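Local atomic coordinates of GH127 beta-L-arabinofuranoside (Geobacillus stearothermophilus, PDB entry 4QK0), a protein that probably hydrolyses beta-L-arabinofuranosides, releasing L-arabinose, as a family 127 glycoside hydrolase. Residues P587-G592 and R626-Y631. Numbering follows the deposited sequence.
Sequences PDLLEG and RAIPYY
Leu589 points from the turn toward Arg626 and Ile628. CG stands anti to the backbone N (chi1 178°), and the CD2 branch makes the closest contact; Leu589 CD1 stands slightly farther, 4.3 Å from Arg626 NH2. CD2 of Leu589 sits over one face of the Arg626 guanidinium, offset toward the rim, with Arg626 NH1 4.1 Å away. The same Leu589 CD2 lies 4.4 Å from Ile628 CG2. The arginine comes from the opposite direction, bent at chi3 (82°), and its NH2 forms a salt bridge with Asp565, which should help keep the flat group against the Leu589 methyl. Leu590 crosses Ile628 at about a right angle; Leu590 CD1 meets Ile628 CD1 at 3.9 Å, with Ile628 CG2 close behind. Water 1 donates to Leu590 O (3.0 Å) and lies in the ring plane at the edge of Tyr631, hydrogen-bonded to its OH. Gly592 N bonds back to Leu589 O, closing a type I' turn. The turn lies in loop 587-592, which joins strands 574-586 and 593-603 into a beta hairpin of the C-terminal domain. Strand 620-629 pairs antiparallel with 593-603 and with 557-562, while Leu589 also touches Val595 and Tyr631 reaches Tyr26 of helix 22-42.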
loop_
_atom_site.group_PDB
_atom_site.type_symbol
_atom_site.label_atom_id
_atom_site.label_comp_id
_atom_site.label_asym_id
_atom_site.label_seq_id
_atom_site.Cartn_x
_atom_site.Cartn_y
_atom_site.Cartn_z
ATOM N N PRO A 587 18.763 -14.607 -30.117
ATOM C CA PRO A 587 20.059 -13.937 -30.054
ATOM C C PRO A 587 19.970 -12.434 -30.082
ATOM O O PRO A 587 20.812 -11.802 -29.504
ATOM C CB PRO A 587 20.824 -14.453 -31.289
ATOM C CG PRO A 587 19.925 -15.399 -31.998
ATOM C CD PRO A 587 18.567 -15.375 -31.357
ATOM N N ASP A 588 18.956 -11.854 -30.720
ATOM C CA ASP A 588 18.951 -10.401 -30.898
ATOM C C ASP A 588 18.067 -9.667 -29.914
ATOM O O ASP A 588 17.851 -8.462 -30.058
ATOM C CB ASP A 588 18.572 -10.033 -32.352
ATOM C CG ASP A 588 19.510 -10.696 -33.373
ATOM O OD1 ASP A 588 20.750 -10.594 -33.194
ATOM O OD2 ASP A 588 19.010 -11.358 -34.306
ATOM N N LEU A 589 17.567 -10.388 -28.914
ATOM C CA LEU A 589 16.661 -9.801 -27.962
ATOM C C LEU A 589 17.358 -9.597 -26.639
ATOM O O LEU A 589 17.802 -10.561 -26.026
ATOM C CB LEU A 589 15.436 -10.713 -27.829
ATOM C CG LEU A 589 14.400 -10.269 -26.816
ATOM C CD1 LEU A 589 13.590 -9.080 -27.349
ATOM C CD2 LEU A 589 13.492 -11.444 -26.496
ATOM N N LEU A 590 17.436 -8.344 -26.207
ATOM C CA LEU A 590 17.842 -8.014 -24.857
ATOM C C LEU A 590 19.251 -8.588 -24.560
ATOM O O LEU A 590 19.495 -9.198 -23.513
ATOM C CB LEU A 590 16.793 -8.584 -23.877
ATOM C CG LEU A 590 15.393 -7.956 -23.961
ATOM C CD1 LEU A 590 14.345 -8.737 -23.166
ATOM C CD2 LEU A 590 15.413 -6.519 -23.489
ATOM N N GLU A 591 20.139 -8.406 -25.533
ATOM C CA GLU A 591 21.527 -8.889 -25.528
ATOM C C GLU A 591 21.658 -10.378 -25.695
ATOM O O GLU A 591 22.765 -10.894 -25.635
ATOM C CB GLU A 591 22.321 -8.402 -24.316
ATOM C CG GLU A 591 22.374 -6.892 -24.226
ATOM C CD GLU A 591 23.169 -6.218 -25.354
ATOM O OE1 GLU A 591 24.066 -6.837 -25.954
ATOM O OE2 GLU A 591 22.909 -5.021 -25.612
ATOM N N GLY A 592 20.561 -11.087 -25.944
ATOM C CA GLY A 592 20.643 -12.522 -26.185
ATOM C C GLY A 592 20.119 -13.304 -25.012
ATOM O O GLY A 592 20.816 -13.503 -24.046
ATOM N N ARG A 626 4.469 -14.452 -24.070
ATOM C CA ARG A 626 5.885 -14.536 -24.021
ATOM C C ARG A 626 6.455 -13.940 -22.760
ATOM O O ARG A 626 6.119 -12.795 -22.358
ATOM C CB ARG A 626 6.484 -13.810 -25.240
ATOM C CG ARG A 626 7.968 -14.082 -25.325
ATOM C CD ARG A 626 8.497 -13.871 -26.725
ATOM N NE ARG A 626 8.743 -12.459 -26.901
ATOM C CZ ARG A 626 9.538 -11.945 -27.824
ATOM N NH1 ARG A 626 10.200 -12.752 -28.642
ATOM N NH2 ARG A 626 9.666 -10.629 -27.916
ATOM N N ALA A 627 7.399 -14.684 -22.165
ATOM C CA ALA A 627 8.019 -14.256 -20.936
ATOM C C ALA A 627 9.508 -14.078 -21.194
ATOM O O ALA A 627 10.103 -14.848 -21.931
ATOM C CB ALA A 627 7.749 -15.261 -19.826
ATOM N N ILE A 628 10.089 -13.093 -20.522
ATOM C CA ILE A 628 11.503 -12.818 -20.581
ATOM C C ILE A 628 12.115 -12.797 -19.154
ATOM O O ILE A 628 11.378 -12.797 -18.169
ATOM C CB ILE A 628 11.774 -11.445 -21.242
ATOM C CG1 ILE A 628 11.021 -10.323 -20.511
ATOM C CG2 ILE A 628 11.343 -11.474 -22.711
ATOM C CD1 ILE A 628 11.867 -9.156 -20.159
ATOM N N PRO A 629 13.466 -12.790 -19.050
ATOM C CA PRO A 629 14.085 -12.791 -17.754
ATOM C C PRO A 629 13.770 -11.546 -16.983
ATOM O O PRO A 629 13.821 -10.441 -17.543
ATOM C CB PRO A 629 15.602 -12.825 -18.098
ATOM C CG PRO A 629 15.674 -13.583 -19.352
ATOM C CD PRO A 629 14.457 -13.106 -20.112
ATOM N N TYR A 630 13.514 -11.710 -15.695
ATOM C CA TYR A 630 13.172 -10.599 -14.832
ATOM C C TYR A 630 14.179 -9.496 -14.907
ATOM O O TYR A 630 13.797 -8.328 -15.048
ATOM C CB TYR A 630 12.992 -11.056 -13.374
ATOM C CG TYR A 630 12.773 -9.904 -12.435
ATOM C CD1 TYR A 630 11.524 -9.342 -12.269
ATOM C CD2 TYR A 630 13.813 -9.404 -11.669
ATOM C CE1 TYR A 630 11.350 -8.264 -11.400
ATOM C CE2 TYR A 630 13.612 -8.367 -10.780
ATOM C CZ TYR A 630 12.385 -7.784 -10.673
ATOM O OH TYR A 630 12.239 -6.753 -9.803
ATOM N N TYR A 631 15.470 -9.849 -14.849
ATOM C CA TYR A 631 16.520 -8.810 -14.821
ATOM C C TYR A 631 16.447 -7.911 -16.020
ATOM O O TYR A 631 16.866 -6.720 -15.944
ATOM C CB TYR A 631 17.974 -9.408 -14.709
ATOM C CG TYR A 631 18.475 -10.058 -15.946
ATOM C CD1 TYR A 631 18.905 -9.281 -17.040
ATOM C CD2 TYR A 631 18.456 -11.425 -16.090
ATOM C CE1 TYR A 631 19.326 -9.887 -18.236
ATOM C CE2 TYR A 631 18.881 -12.032 -17.267
ATOM C CZ TYR A 631 19.331 -11.230 -18.357
ATOM O OH TYR A 631 19.764 -11.840 -19.535
HETATM O O HOH W 1 21.057 -10.445 -21.224
#